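Putative Oleoyl-[acyl-carrier protein] thioesterase (PDB 2OWN) probably hydrolyses the thioester of oleoyl-acyl carrier protein to release the free fatty acid. Local coordinates at residues 29-34 / 183-188; 70-75 / 200-205; 98-103 / 111-116; 234-239 / 252-257. All blocks are in the same frame, centred on the assembly; numbering follows the deposited sequence. Where two conformers were deposited one is given.

Overall arrangement
Contact 1 is buried near the middle of the chain, its centre about 8 Å from that of the chain, and packs the starts of two helices against each other. Contact 2, only partly buried, joins strands 61-72 and 200-209, so contacts 1 and 2 both bridge the N-terminal and C-terminal halves. Contacts 3 and 4 are buried hairpins, one in each half, with centres about 20 Å apart. The strands of contact 2 lie beside one strand of each hairpin, linking contacts 3 and 4. Contact 1 rests on one helix hydroxyl and an aliphatic-aromatic contact. Contact 2 combines backbone pairing with a wet, bulged edge. Contacts 3 and 4 add side-chain hydrogen bonds to their strand pairs.

Contact 1. Residues 29-34 / 183-188; sequences ATLTTL and HYFDWL
The hydroxyl of Thr32 gives a hydrogen bond to the carboxylate of Asp186, with OG1 to OD1 at 2.7 Å. The donor comes from above the carboxylate plane, about 40° out of it. Ala182 O is a second acceptor beside the same hydroxyl, so the two share or compete for its one proton. The other oxygen, Asp186 OD2, takes a hydrogen bond from His183 ND1 at 2.8 Å. This bond lies close to the imidazole plane and reaches OD2 on its syn side. Each carboxylate oxygen thus has its own donor, which should limit rotation of the group.

Thr32 CG2 lies 4.2 Å from His183 ND1, obliquely to the ring. Thr32 OG1 stands anti to the carbonyl carbon (chi1 -54°) and passes Phe185 CB at 3.5 Å. The apolar half is Leu31 on Phe185. Leu31 CB lies over one face of the ring, and CD1 reaches Phe185 CD1 at 3.4 Å. Phe185 CG stands anti to its own carbonyl carbon (chi1 -70°), with the ring against Leu31.

The start of helix 31-48 is capped by Thr30, whose OG1 accepts from Thr33 N at 3.1 Å. Leu31 and Phe185 also rest on Val205 of strand 200-209. Phe171 of the second subunit packs on Thr30, Thr32 and Asp186. The contact therefore sets helix 31-48 of one half against helix 184-191 of the other, as expected where two hot dog units of one chain meet in a double hot dog fold.

Contact 2. Residues 70-75 / 200-205; sequences IDITRM and HDLVHV
Ile72 and Leu202 make the tight part of this contact, with Ile72 CD1 at 3.5 Å from Leu202 CB. The two side chains meet at a slant. Met75, a selenomethionine, bends at chi2 and chi3, with SE 4.0 Å from Leu202 CD1. Ile70 and Val205 lie side by side and point the same way.

The backbones pair in antiparallel fashion. Ile70 N donates to Val205 O at 2.7 Å, and Val205 N returns a bond to Ile70 O. That same Ile70 O sits over the centre of the His204 ring, 3.2 Å above its plane. Ile72 N bonds to Val203 O at 2.8 Å, from 38° out of the carbonyl plane. Beyond this point direct pairing gives way.

The looser side is wet. One water joins Asp71 OD1 (2.7 Å) to Val203 O. A second joins Thr73 O to Leu202 O (2.8 Å), where the strands separate. Val203 and His204 both face Gln253, which makes a classic beta bulge in strand 200-209.

On the face of Ile70 and Ile72, these two and Leu202 pack against helix 31-48. Strand 61-72 has strand 109-121 as its other neighbour, through the Asp71 to Tyr112 backbone bond, and strand 200-209 pairs with strand 246-256.

Contact 3. Residues 98-103 / 111-116; sequences REFWIR and AYITSI
Tyr112 OH donates a short hydrogen bond to Glu99 OE2, at 2.6 Å. The carboxylate oxygen receives it on its anti side and lies near the plane of the phenol ring. Glu99 OE1 is served separately by Ser89 OG, with a long, weak ion pair to Arg87.

Ser115 OG donates a hydrogen bond to Arg98 O at 2.7 Å and accepts from Trp117 NE1. Its chi1 of 59° puts OG between the backbone N and the carbonyl carbon, where it can reach across. Arg98 N in turn donates to Ser115 O at 3.1 Å. The Arg98 side chain makes a cation-pi contact with Tyr138 and a weak bond to Gln45.

Further along, Phe100 and Ile113 exchange two backbone bonds, and so do Ile102 and Ala111. Phe100 CD1 packs on Ile113 CG2 at 3.7 Å, on the face that meets helix 31-48. Across the sheet, Tyr112 CD1 lies over one face of the Trp101 indole, 3.3 Å from NE1, which bonds weakly to a glycerol. The rings are tilted 36° and form no regular stack.

Glu99's carboxylate and the Tyr112 and Ser115 hydroxyls all have partners, and the carboxylate's several donors would probably favour its ionised form.

Contact 4. Residues 234-239 / 252-257; sequences VTTSHL and IQWRTL
Thr235 OG1 donates to Gln253 OE1 at 2.7 Å, in the carbonyl plane, on a lone pair of OE1. The two side chains run side by side. Gln253 bends at chi2 (-61°), which brings its amide alongside Thr235.

On the other face of the sheet, Thr236 OG1 accepts from Trp254 NE1 at 3.1 Å. The bond is nearly straight (169° at the hydrogen) and the oxygen lies in the indole plane. The same OG1 is 2.6 Å from His238 NE2 in a hydrogen bond whose donor is not settled. Thr236 OG1 sits between the backbone N and the carbonyl carbon (chi1 68°), which places it between the two ring nitrogens, so one hydroxyl ties two rings together.

Backbone bonds join the strands at both hydrogen-bonded pairs. Val234 and Trp254 exchange two. Thr236 N to Ile252 O and Ile252 N to Thr236 O are both 2.9 Å.

Outside this polar centre the contact is van der Waals packing. Val234 CG2 meets Trp254 CB at 3.8 Å, and Val234 CG1 approaches Thr256 OG1. Ile252 CD1 reaches His238 NE2 at 3.9 Å. Within its own strand, Ile252 CG2 packs 3.2 Å above one face of the Trp254 indole, toward its rim. Phe196 of helix 194-197 meets the Trp254 ring edge to face.

Strand 246-256 is held on its other edge by strand 200-209, through Gln253 and Val203. The pair is a beta hairpin in the C-terminal hot dog unit, with the face of Val234, Thr236 and Trp254 packed on helix 194-197.

Contact 1. Residues 29-34 / 183-188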
# COMPACT_ATOMS: atom_id res chain seq x y z
N ALA B 29 -1.20 6.74 -9.78
CA ALA B 29 -1.32 6.76 -8.32
C ALA B 29 -2.77 6.72 -7.86
O ALA B 29 -3.63 7.35 -8.47
CB ALA B 29 -0.62 7.99 -7.71
N THR B 30 -3.03 5.96 -6.80
CA THR B 30 -4.35 5.85 -6.21
C THR B 30 -4.57 7.05 -5.28
O THR B 30 -3.60 7.76 -4.95
CB THR B 30 -4.49 4.58 -5.35
OG1 THR B 30 -3.58 4.66 -4.25
CG2 THR B 30 -4.20 3.30 -6.18
N LEU B 31 -5.83 7.27 -4.87
CA LEU B 31 -6.17 8.32 -3.88
C LEU B 31 -5.51 8.05 -2.53
O LEU B 31 -5.15 9.00 -1.83
CB LEU B 31 -7.70 8.51 -3.68
CG LEU B 31 -8.43 9.33 -4.73
CD1 LEU B 31 -9.95 9.20 -4.61
CD2 LEU B 31 -7.97 10.79 -4.65
N THR B 32 -5.41 6.76 -2.16
CA THR B 32 -4.73 6.29 -0.93
C THR B 32 -3.28 6.82 -0.97
O THR B 32 -2.87 7.49 -0.02
CB THR B 32 -4.78 4.76 -0.79
OG1 THR B 32 -6.14 4.33 -0.89
CG2 THR B 32 -4.17 4.30 0.53
N THR B 33 -2.59 6.59 -2.09
CA THR B 33 -1.20 7.10 -2.31
C THR B 33 -1.10 8.63 -2.26
O THR B 33 -0.16 9.14 -1.66
CB THR B 33 -0.59 6.60 -3.63
OG1 THR B 33 -0.42 5.19 -3.53
CG2 THR B 33 0.79 7.28 -3.97
N LEU B 34 -2.07 9.32 -2.88
CA LEU B 34 -2.11 10.81 -2.93
C LEU B 34 -2.14 11.39 -1.51
O LEU B 34 -1.32 12.27 -1.21
CB LEU B 34 -3.30 11.33 -3.74
CG LEU B 34 -3.30 12.83 -4.08
CD1 LEU B 34 -2.16 13.14 -5.03
CD2 LEU B 34 -4.61 13.25 -4.69
N HIS B 183 -6.45 4.73 3.95
CA HIS B 183 -7.07 3.42 3.64
C HIS B 183 -8.58 3.45 3.42
O HIS B 183 -9.10 2.49 2.83
CB HIS B 183 -6.69 2.32 4.66
CG HIS B 183 -5.25 1.92 4.55
ND1 HIS B 183 -4.73 1.35 3.40
CD2 HIS B 183 -4.23 1.97 5.44
CE1 HIS B 183 -3.45 1.09 3.59
NE2 HIS B 183 -3.12 1.45 4.81
N TYR B 184 -9.28 4.51 3.87
CA TYR B 184 -10.72 4.69 3.60
C TYR B 184 -10.94 4.73 2.07
O TYR B 184 -11.95 4.19 1.61
CB TYR B 184 -11.30 5.95 4.24
CG TYR B 184 -11.54 5.95 5.75
CD1 TYR B 184 -10.49 5.78 6.68
CD2 TYR B 184 -12.82 6.27 6.27
CE1 TYR B 184 -10.72 5.84 8.10
CE2 TYR B 184 -13.06 6.33 7.69
CZ TYR B 184 -12.00 6.12 8.59
OH TYR B 184 -12.23 6.18 9.94
N PHE B 185 -10.01 5.34 1.31
CA PHE B 185 -10.05 5.38 -0.19
C PHE B 185 -10.01 4.00 -0.85
O PHE B 185 -10.53 3.85 -1.96
CB PHE B 185 -9.00 6.32 -0.79
CG PHE B 185 -9.30 7.76 -0.54
CD1 PHE B 185 -10.27 8.42 -1.32
CD2 PHE B 185 -8.64 8.48 0.47
CE1 PHE B 185 -10.59 9.78 -1.11
CE2 PHE B 185 -8.94 9.86 0.69
CZ PHE B 185 -9.92 10.51 -0.10
N ASP B 186 -9.38 3.01 -0.18
CA ASP B 186 -9.37 1.61 -0.64
C ASP B 186 -10.81 1.08 -0.70
O ASP B 186 -11.17 0.45 -1.67
CB ASP B 186 -8.60 0.64 0.28
CG ASP B 186 -7.12 1.01 0.49
OD1 ASP B 186 -6.52 1.73 -0.33
OD2 ASP B 186 -6.55 0.53 1.50
N TRP B 187 -11.60 1.39 0.34
CA TRP B 187 -13.00 0.95 0.46
C TRP B 187 -13.91 1.76 -0.46
O TRP B 187 -14.73 1.18 -1.17
CB TRP B 187 -13.54 1.02 1.91
CG TRP B 187 -12.61 0.47 2.94
CD1 TRP B 187 -11.81 -0.62 2.81
CD2 TRP B 187 -12.43 0.94 4.27
NE1 TRP B 187 -11.10 -0.83 3.94
CE2 TRP B 187 -11.46 0.10 4.88
CE3 TRP B 187 -12.99 2.00 5.02
CZ2 TRP B 187 -11.02 0.29 6.22
CZ3 TRP B 187 -12.55 2.20 6.37
CH2 TRP B 187 -11.57 1.34 6.95
N LEU B 188 -13.77 3.10 -0.42
CA LEU B 188 -14.55 4.06 -1.23
C LEU B 188 -14.47 3.82 -2.73
O LEU B 188 -15.50 3.66 -3.39
CB LEU B 188 -14.11 5.51 -0.94
CG LEU B 188 -14.40 6.09 0.45
CD1 LEU B 188 -13.52 7.31 0.78
CD2 LEU B 188 -15.88 6.42 0.61

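Contact 2. Residues 70-75 / 200-205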
# COMPACT_ATOMS: atom_id res chain seq x y z
N ILE B 70 -9.92 18.06 -2.42
CA ILE B 70 -8.82 17.73 -3.36
C ILE B 70 -9.23 18.14 -4.78
O ILE B 70 -10.29 17.72 -5.23
CB ILE B 70 -8.51 16.20 -3.34
CG1 ILE B 70 -8.34 15.65 -1.91
CG2 ILE B 70 -7.26 15.88 -4.20
CD1 ILE B 70 -8.13 14.17 -1.83
N ASP B 71 -8.40 18.97 -5.43
CA ASP B 71 -8.59 19.45 -6.81
C ASP B 71 -7.53 18.69 -7.60
O ASP B 71 -6.36 18.96 -7.43
CB ASP B 71 -8.39 20.98 -6.87
CG ASP B 71 -8.57 21.57 -8.28
OD1 ASP B 71 -9.02 20.90 -9.23
OD2 ASP B 71 -8.28 22.78 -8.43
N ILE B 72 -7.96 17.77 -8.48
CA ILE B 72 -7.05 16.93 -9.28
C ILE B 72 -7.01 17.33 -10.77
O ILE B 72 -8.03 17.23 -11.45
CB ILE B 72 -7.42 15.41 -9.14
CG1 ILE B 72 -7.40 14.98 -7.66
CG2 ILE B 72 -6.46 14.52 -9.96
CD1 ILE B 72 -7.82 13.57 -7.41
N THR B 73 -5.84 17.79 -11.24
CA THR B 73 -5.58 18.13 -12.66
C THR B 73 -5.30 16.78 -13.33
O THR B 73 -5.91 16.45 -14.36
CB THR B 73 -4.42 19.13 -12.82
OG1 THR B 73 -4.77 20.36 -12.16
CG2 THR B 73 -4.13 19.42 -14.30
N ARG B 74 -4.34 16.04 -12.78
CA ARG B 74 -4.04 14.65 -13.20
C ARG B 74 -3.32 13.93 -12.06
O ARG B 74 -2.56 14.57 -11.34
CB ARG B 74 -3.26 14.52 -14.51
CG ARG B 74 -1.77 14.88 -14.50
CD ARG B 74 -1.15 14.48 -15.80
NE ARG B 74 0.28 14.74 -15.79
CZ ARG B 74 1.24 13.94 -15.30
NH1 ARG B 74 0.96 12.78 -14.69
NH2 ARG B 74 2.51 14.35 -15.40
N MSE B 75 -3.56 12.62 -11.92
CA MSE B 75 -2.91 11.82 -10.88
C MSE B 75 -1.47 11.53 -11.30
O MSE B 75 -1.20 11.43 -12.51
CB MSE B 75 -3.65 10.51 -10.60
CG MSE B 75 -5.05 10.73 -10.04
SE MSE B 75 -5.00 11.55 -8.28
CE MSE B 75 -4.62 10.00 -7.18
N HIS B 200 -12.94 6.29 -16.21
CA HIS B 200 -13.12 7.53 -15.45
C HIS B 200 -11.83 7.95 -14.73
O HIS B 200 -11.16 7.10 -14.14
CB HIS B 200 -14.29 7.44 -14.45
CG HIS B 200 -15.63 7.35 -15.11
ND1 HIS B 200 -16.20 6.15 -15.46
CD2 HIS B 200 -16.48 8.31 -15.52
CE1 HIS B 200 -17.35 6.37 -16.06
NE2 HIS B 200 -17.55 7.68 -16.11
N ASP B 201 -11.50 9.24 -14.83
CA ASP B 201 -10.34 9.87 -14.17
C ASP B 201 -10.84 10.83 -13.11
O ASP B 201 -11.88 11.45 -13.29
CB ASP B 201 -9.47 10.64 -15.18
CG ASP B 201 -8.66 9.72 -16.09
OD1 ASP B 201 -8.66 8.49 -15.91
OD2 ASP B 201 -7.97 10.25 -16.99
N LEU B 202 -10.07 10.96 -12.03
CA LEU B 202 -10.42 11.83 -10.90
C LEU B 202 -10.25 13.31 -11.26
O LEU B 202 -9.25 13.68 -11.90
CB LEU B 202 -9.54 11.51 -9.68
CG LEU B 202 -9.73 10.11 -9.09
CD1 LEU B 202 -8.53 9.71 -8.27
CD2 LEU B 202 -11.05 10.02 -8.28
N VAL B 203 -11.26 14.11 -10.91
CA VAL B 203 -11.30 15.56 -11.12
C VAL B 203 -11.29 16.26 -9.75
O VAL B 203 -10.50 17.20 -9.55
CB VAL B 203 -12.52 16.00 -11.97
CG1 VAL B 203 -12.59 17.52 -12.16
CG2 VAL B 203 -12.48 15.33 -13.33
N HIS B 204 -12.17 15.84 -8.84
CA HIS B 204 -12.30 16.43 -7.50
C HIS B 204 -12.76 15.42 -6.45
O HIS B 204 -13.44 14.45 -6.79
CB HIS B 204 -13.30 17.59 -7.60
CG HIS B 204 -13.14 18.64 -6.56
ND1 HIS B 204 -13.71 18.57 -5.31
CD2 HIS B 204 -12.46 19.81 -6.60
CE1 HIS B 204 -13.38 19.65 -4.62
NE2 HIS B 204 -12.62 20.41 -5.38
N VAL B 205 -12.35 15.62 -5.19
CA VAL B 205 -12.73 14.78 -4.03
C VAL B 205 -12.97 15.63 -2.76
O VAL B 205 -12.13 16.47 -2.45
CB VAL B 205 -11.66 13.70 -3.69
CG1 VAL B 205 -12.13 12.79 -2.55
CG2 VAL B 205 -11.28 12.83 -4.91
O HOH W 1 -9.95 19.38 -11.23
O HOH W 2 -8.72 15.59 -13.93

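Contact 3. Residues 98-103 / 111-116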
# COMPACT_ATOMS: atom_id res chain seq x y z
N ARG B 98 -4.63 23.53 6.68
CA ARG B 98 -3.40 23.01 6.05
C ARG B 98 -3.58 22.75 4.54
O ARG B 98 -4.53 22.04 4.15
CB ARG B 98 -2.96 21.75 6.79
CG ARG B 98 -1.67 21.06 6.26
CD ARG B 98 -1.14 20.03 7.26
NE ARG B 98 -0.45 20.73 8.36
CZ ARG B 98 0.86 20.99 8.44
NH1 ARG B 98 1.75 20.61 7.51
NH2 ARG B 98 1.31 21.66 9.52
N GLU B 99 -2.66 23.30 3.74
CA GLU B 99 -2.63 23.17 2.28
C GLU B 99 -1.48 22.28 1.79
O GLU B 99 -0.41 22.25 2.43
CB GLU B 99 -2.51 24.54 1.63
CG GLU B 99 -3.76 25.40 1.76
CD GLU B 99 -3.54 26.75 1.17
OE1 GLU B 99 -3.03 27.66 1.87
OE2 GLU B 99 -3.96 26.96 0.02
N PHE B 100 -1.71 21.58 0.67
CA PHE B 100 -0.71 20.69 0.03
C PHE B 100 -0.77 20.87 -1.50
O PHE B 100 -1.87 21.03 -2.04
CB PHE B 100 -0.96 19.19 0.27
CG PHE B 100 -1.26 18.79 1.69
CD1 PHE B 100 -2.54 19.03 2.23
CD2 PHE B 100 -0.33 18.05 2.45
CE1 PHE B 100 -2.86 18.63 3.55
CE2 PHE B 100 -0.65 17.64 3.78
CZ PHE B 100 -1.92 17.93 4.33
N TRP B 101 0.39 20.81 -2.16
CA TRP B 101 0.51 20.90 -3.63
C TRP B 101 1.38 19.76 -4.14
O TRP B 101 2.51 19.62 -3.67
CB TRP B 101 1.16 22.20 -4.08
CG TRP B 101 0.42 23.41 -3.73
CD1 TRP B 101 -0.41 24.12 -4.53
CD2 TRP B 101 0.45 24.08 -2.47
NE1 TRP B 101 -0.92 25.20 -3.86
CE2 TRP B 101 -0.41 25.20 -2.58
CE3 TRP B 101 1.11 23.84 -1.24
CZ2 TRP B 101 -0.64 26.10 -1.51
CZ3 TRP B 101 0.90 24.74 -0.16
CH2 TRP B 101 0.02 25.85 -0.31
N ILE B 102 0.83 18.93 -5.03
CA ILE B 102 1.56 17.82 -5.67
C ILE B 102 1.83 18.38 -7.07
O ILE B 102 0.85 18.70 -7.78
CB ILE B 102 0.75 16.51 -5.72
CG1 ILE B 102 0.20 16.10 -4.34
CG2 ILE B 102 1.60 15.39 -6.30
CD1 ILE B 102 1.20 15.88 -3.28
N ARG B 103 3.12 18.51 -7.43
CA ARG B 103 3.58 19.04 -8.72
C ARG B 103 4.49 18.06 -9.45
O ARG B 103 5.13 17.21 -8.81
CB ARG B 103 4.35 20.36 -8.50
CG ARG B 103 3.55 21.48 -7.84
CD ARG B 103 4.38 22.76 -7.76
NE ARG B 103 3.64 23.92 -7.24
CZ ARG B 103 3.61 24.39 -5.97
NH1 ARG B 103 4.31 23.83 -4.97
NH2 ARG B 103 2.86 25.47 -5.71
N ALA B 111 -2.02 18.01 -8.40
CA ALA B 111 -3.10 18.04 -7.40
C ALA B 111 -2.89 19.15 -6.35
O ALA B 111 -1.76 19.55 -6.08
CB ALA B 111 -3.27 16.69 -6.73
N TYR B 112 -4.02 19.65 -5.83
CA TYR B 112 -4.08 20.71 -4.79
C TYR B 112 -5.07 20.23 -3.73
O TYR B 112 -6.24 19.99 -4.05
CB TYR B 112 -4.47 22.05 -5.41
CG TYR B 112 -4.82 23.14 -4.41
CD1 TYR B 112 -3.84 23.64 -3.52
CD2 TYR B 112 -6.11 23.72 -4.38
CE1 TYR B 112 -4.15 24.68 -2.59
CE2 TYR B 112 -6.44 24.77 -3.46
CZ TYR B 112 -5.45 25.23 -2.58
OH TYR B 112 -5.75 26.23 -1.69
N ILE B 113 -4.58 20.09 -2.49
CA ILE B 113 -5.35 19.62 -1.35
C ILE B 113 -5.45 20.69 -0.27
O ILE B 113 -4.44 21.33 0.05
CB ILE B 113 -4.73 18.34 -0.71
CG1 ILE B 113 -4.52 17.22 -1.76
CG2 ILE B 113 -5.58 17.83 0.47
CD1 ILE B 113 -3.88 15.94 -1.20
N THR B 114 -6.67 20.93 0.21
CA THR B 114 -6.97 21.83 1.33
C THR B 114 -7.55 20.90 2.41
O THR B 114 -8.15 19.87 2.08
CB THR B 114 -7.92 23.00 0.99
OG1 THR B 114 -9.21 22.52 0.59
CG2 THR B 114 -7.33 23.86 -0.12
N SER B 115 -7.36 21.27 3.68
CA SER B 115 -7.84 20.45 4.81
C SER B 115 -8.04 21.21 6.13
O SER B 115 -7.46 22.27 6.31
CB SER B 115 -6.85 19.32 5.06
OG SER B 115 -5.57 19.86 5.33
N ILE B 116 -8.83 20.60 7.01
CA ILE B 116 -9.15 21.09 8.36
C ILE B 116 -8.73 20.01 9.37
O ILE B 116 -9.03 18.82 9.16
CB ILE B 116 -10.65 21.47 8.52
CG1 ILE B 116 -11.08 22.54 7.51
CG2 ILE B 116 -10.94 21.98 9.95
CD1 ILE B 116 -10.39 23.90 7.64

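Contact 4. Residues 234-239 / 252-257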
# COMPACT_ATOMS: atom_id res chain seq x y z
N VAL B 234 -19.22 12.86 -14.34
CA VAL B 234 -20.16 12.11 -13.50
C VAL B 234 -19.76 12.36 -12.03
O VAL B 234 -18.60 12.73 -11.75
CB VAL B 234 -20.20 10.59 -13.80
CG1 VAL B 234 -20.68 10.34 -15.22
CG2 VAL B 234 -18.84 9.94 -13.60
N THR B 235 -20.70 12.14 -11.12
CA THR B 235 -20.50 12.32 -9.68
C THR B 235 -20.79 11.03 -8.94
O THR B 235 -21.73 10.33 -9.30
CB THR B 235 -21.44 13.42 -9.14
OG1 THR B 235 -21.33 14.59 -9.96
CG2 THR B 235 -21.12 13.78 -7.67
N THR B 236 -19.95 10.69 -7.95
CA THR B 236 -20.19 9.52 -7.07
C THR B 236 -20.30 10.06 -5.63
O THR B 236 -19.45 10.84 -5.21
CB THR B 236 -19.20 8.36 -7.22
OG1 THR B 236 -17.91 8.74 -6.74
CG2 THR B 236 -19.12 7.88 -8.68
N SER B 237 -21.37 9.68 -4.93
CA SER B 237 -21.67 10.05 -3.55
C SER B 237 -21.42 8.78 -2.75
O SER B 237 -22.04 7.77 -3.04
CB SER B 237 -23.12 10.51 -3.42
OG SER B 237 -23.46 10.81 -2.08
N HIS B 238 -20.54 8.86 -1.75
CA HIS B 238 -20.14 7.72 -0.91
C HIS B 238 -20.39 7.94 0.58
O HIS B 238 -20.37 9.09 1.05
CB HIS B 238 -18.64 7.46 -1.05
CG HIS B 238 -18.17 7.22 -2.45
ND1 HIS B 238 -17.80 5.97 -2.90
CD2 HIS B 238 -18.00 8.07 -3.50
CE1 HIS B 238 -17.42 6.06 -4.17
NE2 HIS B 238 -17.54 7.32 -4.55
N LEU B 239 -20.59 6.83 1.30
CA LEU B 239 -20.79 6.79 2.75
C LEU B 239 -20.15 5.51 3.33
O LEU B 239 -20.42 4.42 2.82
CB LEU B 239 -22.28 6.82 3.13
CG LEU B 239 -22.69 6.69 4.63
CD1 LEU B 239 -22.05 7.77 5.50
CD2 LEU B 239 -24.20 6.72 4.79
N ILE B 252 -17.09 12.47 -5.04
CA ILE B 252 -16.02 12.48 -6.03
C ILE B 252 -16.58 12.90 -7.39
O ILE B 252 -17.63 12.40 -7.80
CB ILE B 252 -15.31 11.09 -6.18
CG1 ILE B 252 -14.79 10.58 -4.83
CG2 ILE B 252 -14.15 11.15 -7.19
CD1 ILE B 252 -14.18 9.19 -4.89
N GLN B 253 -15.87 13.82 -8.06
CA GLN B 253 -16.19 14.30 -9.40
C GLN B 253 -15.19 13.58 -10.31
O GLN B 253 -13.97 13.59 -10.03
CB GLN B 253 -16.10 15.82 -9.50
CG GLN B 253 -16.95 16.60 -8.46
CD GLN B 253 -18.46 16.34 -8.54
OE1 GLN B 253 -18.97 15.81 -9.52
NE2 GLN B 253 -19.18 16.76 -7.51
N TRP B 254 -15.70 12.96 -11.38
CA TRP B 254 -14.91 12.20 -12.35
C TRP B 254 -15.11 12.69 -13.77
O TRP B 254 -16.19 13.17 -14.07
CB TRP B 254 -15.37 10.74 -12.38
CG TRP B 254 -15.32 10.00 -11.11
CD1 TRP B 254 -16.26 10.01 -10.13
CD2 TRP B 254 -14.33 9.05 -10.70
NE1 TRP B 254 -15.91 9.16 -9.13
CE2 TRP B 254 -14.72 8.57 -9.43
CE3 TRP B 254 -13.12 8.58 -11.27
CZ2 TRP B 254 -13.97 7.60 -8.71
CZ3 TRP B 254 -12.35 7.63 -10.56
CH2 TRP B 254 -12.79 7.15 -9.28
N ARG B 255 -14.09 12.51 -14.62
CA ARG B 255 -14.16 12.86 -16.05
C ARG B 255 -14.33 11.53 -16.79
O ARG B 255 -13.51 10.63 -16.60
CB ARG B 255 -12.90 13.56 -16.56
CG ARG B 255 -13.04 14.09 -17.99
CD ARG B 255 -11.83 14.87 -18.49
NE ARG B 255 -10.65 14.03 -18.73
CZ ARG B 255 -9.66 13.75 -17.86
NH1 ARG B 255 -9.64 14.20 -16.59
NH2 ARG B 255 -8.65 12.96 -18.28
N THR B 256 -15.36 11.42 -17.63
CA THR B 256 -15.63 10.21 -18.43
C THR B 256 -14.66 10.20 -19.61
O THR B 256 -14.60 11.17 -20.38
CB THR B 256 -17.09 10.17 -18.90
OG1 THR B 256 -17.94 10.21 -17.75
CG2 THR B 256 -17.40 8.89 -19.71
N LEU B 257 -13.89 9.11 -19.73
CA LEU B 257 -12.91 8.93 -20.79
C LEU B 257 -13.60 8.43 -22.07
O LEU B 257 -14.61 7.69 -21.96
CB LEU B 257 -11.80 7.96 -20.36
CG LEU B 257 -11.02 8.33 -19.09
CD1 LEU B 257 -10.05 7.21 -18.72
CD2 LEU B 257 -10.28 9.67 -19.20